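Side-chain contacts in apical membrane antigen 1 (Toxoplasma gondii, PDB 3ZLE), which probably takes part in host-cell invasion by the parasite's sporozoites as a surface component of the moving junction: residues Lys20-Pro25 with Asp221-Ala226; Glu110-Ala115 with Cys124-Tyr129; Glu254-Arg259 with Asn302-Tyr307. All blocks are in the same frame, centred on the assembly; numbering follows the deposited sequence.

Contact 1 of 3, residues Lys20-Pro25 with Asp221-Ala226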
# COMPACT_ATOMS: atom_id res chain seq x y z
N LYS A 20 -2.03 -13.30 10.01
CA LYS A 20 -0.92 -13.43 9.01
C LYS A 20 -0.94 -12.27 8.04
O LYS A 20 0.10 -11.87 7.50
CB LYS A 20 -1.07 -14.70 8.20
CG LYS A 20 -0.63 -15.97 8.86
CD LYS A 20 -0.81 -17.14 7.89
CE LYS A 20 -1.13 -18.46 8.61
NZ LYS A 20 -0.40 -18.64 9.90
N ARG A 21 -2.14 -11.80 7.72
CA ARG A 21 -2.30 -10.80 6.67
C ARG A 21 -1.48 -9.58 7.04
O ARG A 21 -1.19 -8.74 6.18
CB ARG A 21 -3.75 -10.35 6.57
CG ARG A 21 -4.78 -11.33 6.09
CD ARG A 21 -6.17 -10.59 6.15
NE ARG A 21 -7.29 -11.34 5.60
CZ ARG A 21 -7.71 -11.25 4.31
NH1 ARG A 21 -7.02 -10.55 3.43
NH2 ARG A 21 -8.80 -11.92 3.90
N PHE A 22 -1.29 -9.36 8.34
CA PHE A 22 -0.70 -8.09 8.79
C PHE A 22 0.80 -8.20 8.99
O PHE A 22 1.47 -7.24 9.42
CB PHE A 22 -1.48 -7.55 10.04
CG PHE A 22 -2.95 -7.34 9.77
CD1 PHE A 22 -3.38 -6.21 9.12
CD2 PHE A 22 -3.87 -8.39 9.97
CE1 PHE A 22 -4.70 -6.05 8.73
CE2 PHE A 22 -5.19 -8.22 9.65
CZ PHE A 22 -5.61 -7.07 8.96
N ASN A 23 1.35 -9.36 8.62
CA ASN A 23 2.81 -9.51 8.61
C ASN A 23 3.38 -9.04 7.30
O ASN A 23 3.69 -9.83 6.40
CB ASN A 23 3.20 -10.94 8.83
CG ASN A 23 4.68 -11.11 8.92
OD1 ASN A 23 5.45 -10.18 8.66
ND2 ASN A 23 5.09 -12.28 9.33
N ILE A 24 3.42 -7.73 7.17
CA ILE A 24 3.73 -7.04 5.92
C ILE A 24 5.10 -7.36 5.25
O ILE A 24 5.19 -7.46 4.00
CB ILE A 24 3.54 -5.52 6.15
CG1 ILE A 24 2.02 -5.22 6.23
CG2 ILE A 24 4.20 -4.70 5.04
CD1 ILE A 24 1.69 -3.73 6.29
N PRO A 25 6.21 -7.41 6.03
CA PRO A 25 7.48 -7.80 5.39
C PRO A 25 7.38 -9.17 4.80
O PRO A 25 7.94 -9.43 3.76
CB PRO A 25 8.47 -7.84 6.57
CG PRO A 25 7.84 -6.99 7.65
CD PRO A 25 6.36 -7.17 7.48
N ASP A 221 -7.86 -4.22 4.11
CA ASP A 221 -8.84 -3.37 4.79
C ASP A 221 -8.44 -2.96 6.20
O ASP A 221 -7.63 -3.62 6.86
CB ASP A 221 -10.22 -4.06 4.80
CG ASP A 221 -10.65 -4.51 3.42
OD1 ASP A 221 -10.95 -3.63 2.58
OD2 ASP A 221 -10.70 -5.74 3.17
N ALA A 222 -8.97 -1.82 6.64
CA ALA A 222 -8.88 -1.36 8.03
C ALA A 222 -9.65 -2.32 8.89
O ALA A 222 -10.51 -3.03 8.40
CB ALA A 222 -9.45 0.05 8.15
N VAL A 223 -9.28 -2.45 10.16
CA VAL A 223 -9.99 -3.36 10.98
C VAL A 223 -10.78 -2.51 12.00
O VAL A 223 -10.19 -1.70 12.70
CB VAL A 223 -9.04 -4.36 11.68
CG1 VAL A 223 -9.85 -5.31 12.54
CG2 VAL A 223 -8.23 -5.12 10.65
N LYS A 224 -12.10 -2.65 12.01
CA LYS A 224 -12.92 -1.81 12.89
C LYS A 224 -13.07 -2.39 14.28
O LYS A 224 -13.02 -3.63 14.48
CB LYS A 224 -14.28 -1.40 12.25
CG LYS A 224 -15.42 -2.40 12.34
CD LYS A 224 -16.64 -1.98 11.46
CE LYS A 224 -17.29 -3.22 10.82
NZ LYS A 224 -18.58 -3.00 10.06
N ASP A 225 -13.07 -1.50 15.24
CA ASP A 225 -13.18 -1.85 16.66
C ASP A 225 -12.13 -2.77 17.14
O ASP A 225 -12.42 -3.69 17.90
CB ASP A 225 -14.57 -2.39 16.99
CG ASP A 225 -15.68 -1.45 16.55
OD1 ASP A 225 -15.40 -0.22 16.39
OD2 ASP A 225 -16.75 -1.96 16.18
N ALA A 226 -10.88 -2.50 16.76
CA ALA A 226 -9.76 -3.34 17.22
C ALA A 226 -8.49 -2.58 17.04
O ALA A 226 -8.44 -1.65 16.24
CB ALA A 226 -9.70 -4.64 16.43
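The carbonyl oxygen of Phe22 is gripped twice: Trp303 donates its indole NE1 to it, and the backbone N of Ile24 adds a weak bond at 3.0 Å. This holds the backbone while the benzyl group leaves on a different course, to the strand 222-223. There CZ of Phe22 lies 3.7 Å from CG2 of Val223, and the methyl comes obliquely to the CZ end of the ring. The carbonyl oxygen of Asp221 approaches CE1 of Phe22 at the ring edge, near its plane, at 4.2 Å. CG of Phe22 stands anti to its own carbonyl carbon (chi1 -58°), which sends the ring toward the strand, while CB of Arg21 covers one face off-centre. A type I turn from Lys20 to Asn23 precedes the helix 24-27, which Asn23 caps weakly through OD1 to N of Gln26. In the AMA1 ectodomain, whose family belongs to the PAN clan, this turn meets a short strand paired in parallel with 344-345. A flat, wholly apolar side chain suits the site, for Phe18, Phe228 and Phe327 also meet the ring of Phe22. The beta-branched Val223 suits a strand, and its side chain touches Phe327 as well.

Contact 2 of 3, residues Glu110-Ala115 with Cys124-Tyr129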
# COMPACT_ATOMS: atom_id res chain seq x y z
N GLU A 110 -12.69 -11.13 -21.01
CA GLU A 110 -12.74 -11.80 -22.30
C GLU A 110 -11.37 -12.24 -22.77
O GLU A 110 -11.21 -13.36 -23.25
CB GLU A 110 -13.39 -10.93 -23.37
CG GLU A 110 -14.89 -11.12 -23.47
CD GLU A 110 -15.44 -10.71 -24.82
OE1 GLU A 110 -14.63 -10.39 -25.74
OE2 GLU A 110 -16.68 -10.67 -24.96
N ARG A 111 -10.39 -11.36 -22.68
CA ARG A 111 -9.08 -11.71 -23.20
C ARG A 111 -8.26 -12.75 -22.36
O ARG A 111 -7.44 -13.47 -22.90
CB ARG A 111 -8.28 -10.46 -23.59
CG ARG A 111 -6.88 -10.35 -23.00
CD ARG A 111 -6.30 -8.96 -23.28
NE ARG A 111 -5.88 -8.81 -24.68
CZ ARG A 111 -4.68 -9.15 -25.14
NH1 ARG A 111 -3.74 -9.61 -24.31
NH2 ARG A 111 -4.40 -9.03 -26.43
N LEU A 112 -8.63 -12.94 -21.10
CA LEU A 112 -7.90 -13.86 -20.23
C LEU A 112 -8.51 -15.24 -20.16
O LEU A 112 -7.96 -16.14 -19.52
CB LEU A 112 -7.79 -13.29 -18.83
CG LEU A 112 -6.93 -12.04 -18.75
CD1 LEU A 112 -6.92 -11.42 -17.36
CD2 LEU A 112 -5.52 -12.16 -19.37
N GLY A 113 -9.75 -15.32 -20.60
CA GLY A 113 -10.41 -16.57 -20.74
C GLY A 113 -11.19 -17.18 -19.59
O GLY A 113 -11.16 -16.73 -18.43
N THR A 114 -11.75 -18.31 -19.93
CA THR A 114 -12.43 -19.19 -19.06
C THR A 114 -11.75 -19.50 -17.70
O THR A 114 -12.42 -19.60 -16.71
CB THR A 114 -12.80 -20.43 -19.87
OG1 THR A 114 -14.06 -20.21 -20.49
CG2 THR A 114 -12.82 -21.69 -19.06
N ALA A 115 -10.44 -19.62 -17.66
CA ALA A 115 -9.74 -19.94 -16.41
C ALA A 115 -8.94 -18.74 -15.86
O ALA A 115 -8.16 -18.90 -14.96
CB ALA A 115 -8.80 -21.14 -16.62
N CYS A 124 -5.77 -7.46 -13.54
CA CYS A 124 -5.02 -6.30 -13.96
C CYS A 124 -3.53 -6.54 -13.71
O CYS A 124 -2.68 -6.17 -14.54
CB CYS A 124 -5.53 -5.03 -13.28
SG CYS A 124 -4.80 -3.52 -13.89
N ALA A 125 -3.23 -7.33 -12.70
CA ALA A 125 -1.84 -7.61 -12.34
C ALA A 125 -1.29 -8.58 -13.38
O ALA A 125 -0.19 -8.35 -13.93
CB ALA A 125 -1.73 -8.18 -10.93
N LEU A 126 -2.13 -9.56 -13.76
CA LEU A 126 -1.74 -10.59 -14.75
C LEU A 126 -1.54 -9.94 -16.09
O LEU A 126 -0.65 -10.32 -16.84
CB LEU A 126 -2.80 -11.71 -14.89
CG LEU A 126 -2.42 -12.87 -15.84
CD1 LEU A 126 -1.05 -13.44 -15.47
CD2 LEU A 126 -3.47 -14.00 -15.89
N TYR A 127 -2.38 -8.95 -16.39
CA TYR A 127 -2.32 -8.28 -17.67
C TYR A 127 -1.02 -7.50 -17.78
O TYR A 127 -0.39 -7.51 -18.81
CB TYR A 127 -3.49 -7.32 -17.83
CG TYR A 127 -3.54 -6.56 -19.10
CD1 TYR A 127 -3.67 -7.21 -20.32
CD2 TYR A 127 -3.50 -5.17 -19.11
CE1 TYR A 127 -3.74 -6.51 -21.49
CE2 TYR A 127 -3.66 -4.45 -20.29
CZ TYR A 127 -3.75 -5.12 -21.47
OH TYR A 127 -3.84 -4.41 -22.67
N ALA A 128 -0.63 -6.87 -16.70
CA ALA A 128 0.68 -6.20 -16.61
C ALA A 128 1.80 -7.24 -16.72
O ALA A 128 2.76 -7.03 -17.45
CB ALA A 128 0.80 -5.47 -15.31
N TYR A 129 1.66 -8.34 -15.99
CA TYR A 129 2.73 -9.34 -15.86
C TYR A 129 3.02 -9.95 -17.24
O TYR A 129 4.17 -10.13 -17.60
CB TYR A 129 2.30 -10.42 -14.89
CG TYR A 129 3.34 -11.42 -14.53
CD1 TYR A 129 4.18 -11.19 -13.46
CD2 TYR A 129 3.40 -12.68 -15.15
CE1 TYR A 129 5.12 -12.13 -13.07
CE2 TYR A 129 4.30 -13.64 -14.73
CZ TYR A 129 5.16 -13.35 -13.69
OH TYR A 129 6.08 -14.28 -13.22
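The guanidinium of Arg111 and the ring of Tyr127 stand with their planes 72° apart, and the two side chains cross at about a right angle. Neither group lies flat on the other: the approach is oblique, made at one corner of the phenol ring. CE1 of Tyr127 is 4.0 Å from CD of Arg111 and 4.2 Å from its NH1, so a methylene and one nitrogen both come up to the same ring carbon. The bend at chi3 (-74°) swings the guanidinium across beyond CD and leaves NH1 as its atom near CE1. A long flexible chain suits this exposed position, since its methylenes can lie against an aromatic ring while its charged end stays near solvent. Tyr127 extends its ring with CG anti to the backbone N (chi1 179°), and its hydroxyl is hydrogen-bonded to the carbonyl oxygen of Phe100 and to the hydroxyl of Tyr94, which would limit rotation of the phenol and fix its rim for Arg111.

Beside this pair the contact is purely aliphatic. CD2 of Leu112 faces CD2 of Leu126 at 4.4 Å, a rather open meeting of branched side chains, and Pro117 from the connecting loop touches both. Each leucine directs its CB at the opposing segment, and a branched apolar end suits a place where two helices and a proline come together.

The pair joins the consecutive helices 105-112 and 120-129. The second of these is in turn fastened to the five-stranded antiparallel sheet: Cys124 forms a disulfide with Cys157, Tyr127 packs on Val159 of the same strand 156-159, and Ala125 and Ala128 rest on Phe148 of strand 148-151.

Contact 3 of 3, residues Glu254-Arg259 with Asn302-Tyr307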
# COMPACT_ATOMS: atom_id res chain seq x y z
N GLU A 254 -9.63 8.90 8.92
CA GLU A 254 -9.15 8.91 7.55
C GLU A 254 -7.81 9.65 7.42
O GLU A 254 -6.95 9.32 6.56
CB GLU A 254 -10.20 9.56 6.63
CG GLU A 254 -9.60 10.11 5.34
CD GLU A 254 -10.65 10.66 4.37
OE1 GLU A 254 -11.86 10.27 4.45
OE2 GLU A 254 -10.26 11.50 3.52
N GLU A 255 -7.65 10.68 8.25
CA GLU A 255 -6.41 11.42 8.29
C GLU A 255 -5.32 10.47 8.80
O GLU A 255 -4.24 10.42 8.25
CB GLU A 255 -6.55 12.67 9.20
CG GLU A 255 -5.25 13.37 9.59
CD GLU A 255 -5.48 14.75 10.26
OE1 GLU A 255 -6.47 15.43 9.92
OE2 GLU A 255 -4.67 15.15 11.12
N CYS A 256 -5.65 9.65 9.79
CA CYS A 256 -4.71 8.64 10.28
C CYS A 256 -4.35 7.64 9.17
O CYS A 256 -3.20 7.27 9.03
CB CYS A 256 -5.27 7.90 11.50
SG CYS A 256 -4.14 6.71 12.27
N TRP A 257 -5.33 7.27 8.37
CA TRP A 257 -5.12 6.32 7.30
C TRP A 257 -4.15 6.88 6.24
O TRP A 257 -3.26 6.19 5.77
CB TRP A 257 -6.48 5.95 6.68
CG TRP A 257 -6.37 5.20 5.37
CD1 TRP A 257 -6.02 3.89 5.20
CD2 TRP A 257 -6.61 5.72 4.05
NE1 TRP A 257 -6.03 3.56 3.86
CE2 TRP A 257 -6.39 4.66 3.13
CE3 TRP A 257 -7.05 6.96 3.56
CZ2 TRP A 257 -6.55 4.82 1.73
CZ3 TRP A 257 -7.22 7.11 2.16
CH2 TRP A 257 -7.04 6.03 1.28
N LYS A 258 -4.28 8.16 5.94
CA LYS A 258 -3.35 8.84 5.04
C LYS A 258 -1.96 9.02 5.61
O LYS A 258 -0.97 9.01 4.88
CB LYS A 258 -3.91 10.18 4.66
CG LYS A 258 -4.89 10.09 3.54
CD LYS A 258 -5.52 11.43 3.25
CE LYS A 258 -6.46 11.27 2.08
NZ LYS A 258 -7.29 12.45 1.81
N ARG A 259 -1.89 9.20 6.92
CA ARG A 259 -0.66 9.53 7.58
C ARG A 259 0.29 8.36 7.61
O ARG A 259 1.49 8.54 7.47
CB ARG A 259 -0.95 9.99 9.01
CG ARG A 259 0.25 10.54 9.75
CD ARG A 259 -0.13 11.84 10.45
NE ARG A 259 -0.58 11.65 11.82
CZ ARG A 259 -1.47 12.44 12.44
NH1 ARG A 259 -2.08 13.41 11.80
NH2 ARG A 259 -1.73 12.25 13.72
N ASN A 302 4.63 0.74 9.32
CA ASN A 302 3.65 0.51 8.26
C ASN A 302 2.23 0.36 8.85
O ASN A 302 1.26 0.23 8.09
CB ASN A 302 3.95 -0.80 7.48
CG ASN A 302 5.36 -0.89 7.00
OD1 ASN A 302 5.92 0.07 6.46
ND2 ASN A 302 5.90 -2.11 7.02
N TRP A 303 2.15 0.20 10.16
CA TRP A 303 0.88 0.02 10.87
C TRP A 303 0.54 1.25 11.70
O TRP A 303 1.43 1.92 12.18
CB TRP A 303 0.95 -1.17 11.78
CG TRP A 303 1.45 -2.47 11.09
CD1 TRP A 303 0.68 -3.50 10.65
CD2 TRP A 303 2.83 -2.89 10.92
NE1 TRP A 303 1.49 -4.50 10.13
CE2 TRP A 303 2.81 -4.14 10.27
CE3 TRP A 303 4.07 -2.27 11.15
CZ2 TRP A 303 3.99 -4.83 9.89
CZ3 TRP A 303 5.23 -2.93 10.75
CH2 TRP A 303 5.18 -4.22 10.17
N ALA A 304 -0.77 1.55 11.83
CA ALA A 304 -1.24 2.64 12.64
C ALA A 304 -2.45 2.22 13.48
O ALA A 304 -3.37 1.59 12.97
CB ALA A 304 -1.60 3.87 11.79
N ASN A 305 -2.42 2.54 14.77
CA ASN A 305 -3.58 2.39 15.62
C ASN A 305 -4.28 3.72 15.78
O ASN A 305 -3.66 4.72 16.20
CB ASN A 305 -3.17 1.84 16.97
CG ASN A 305 -3.04 0.35 16.96
OD1 ASN A 305 -3.61 -0.33 16.07
ND2 ASN A 305 -2.34 -0.19 17.93
N PHE A 306 -5.57 3.75 15.45
CA PHE A 306 -6.38 4.96 15.67
C PHE A 306 -7.32 4.80 16.87
O PHE A 306 -8.23 3.96 16.86
CB PHE A 306 -7.19 5.29 14.44
CG PHE A 306 -8.15 6.43 14.65
CD1 PHE A 306 -7.73 7.75 14.51
CD2 PHE A 306 -9.43 6.18 15.10
CE1 PHE A 306 -8.63 8.78 14.65
CE2 PHE A 306 -10.33 7.23 15.29
CZ PHE A 306 -9.94 8.52 15.04
N TYR A 307 -7.10 5.57 17.94
CA TYR A 307 -7.96 5.43 19.12
C TYR A 307 -8.17 6.70 19.90
O TYR A 307 -7.52 7.71 19.66
CB TYR A 307 -7.43 4.32 20.03
CG TYR A 307 -6.06 4.61 20.59
CD1 TYR A 307 -4.94 4.46 19.80
CD2 TYR A 307 -5.91 5.14 21.87
CE1 TYR A 307 -3.68 4.74 20.31
CE2 TYR A 307 -4.67 5.41 22.38
CZ TYR A 307 -3.55 5.21 21.60
OH TYR A 307 -2.32 5.50 22.12
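Cys256 turns its side chain from helix 253-262 onto Ala304 and Phe306 of strand 303-308, a helix laid on one side of the four-stranded antiparallel sheet. The axes of 254-259 and 303-307 run nearly antiparallel, at 165°, and approach to 8.7 Å, a separation that small residues at the interface allow. The close side-chain contacts are apolar. SG of Cys256 lies 3.8 Å from CB of Ala304, whose small methyl lets the sulfur come close to the strand. CB of Cys256 meets CD1 of Phe306 at 3.9 Å, coming up obliquely to the ring. Ala304 and Phe306, two apart on the strand, both direct CB at the helix, whereas Asn305 between them points away and gives its amide ND2 to the carbonyl oxygens of Phe228 and Phe239.

The outer side of the helix, turned from the strand, is quite different: there NZ of Lys258 pairs with OE2 of Glu254 at 3.6 Å. At the margin NH1 of Arg259 meets OE2 of Glu255 at 3.2 Å, also a weak, bent hydrogen bond of 123°, while NH2 of Arg259 is hydrogen-bonded to the carbonyl oxygen of Gln249. Both are i to i+4 salt bridges, suited to long, partly exposed side chains; they touch nothing of segment 302-307.

A half-cystine suits the closest point, for the sulfur fills space and also ties the helix to the neighbouring strand 315-320 through Cys317. With SG of Cys256 anti to its backbone N (chi1 -175°), that SG also sits 4.0 Å from CB of Phe306.

Overall arrangement
From the N terminus the chain passes through 20-25 and returns to it only after 195 residues, when 221-226 closes contact 1. Within that long loop lies contact 2, a local closure with eight residues between its segments, on the part of the fold built around the five-stranded sheet. Its centre is 28 Å from that of contact 1, and the two do not touch. Contact 3 opens later, in series, and closes a loop of 42 residues onto the four-stranded sheet. Contacts 1 and 3 adjoin, centres 12 Å apart: Ile24 packs on Asn302 and Trp303, binding the N-terminal segment to that sheet. Contacts 2 and 3 lie on opposite sides of the chain's centre.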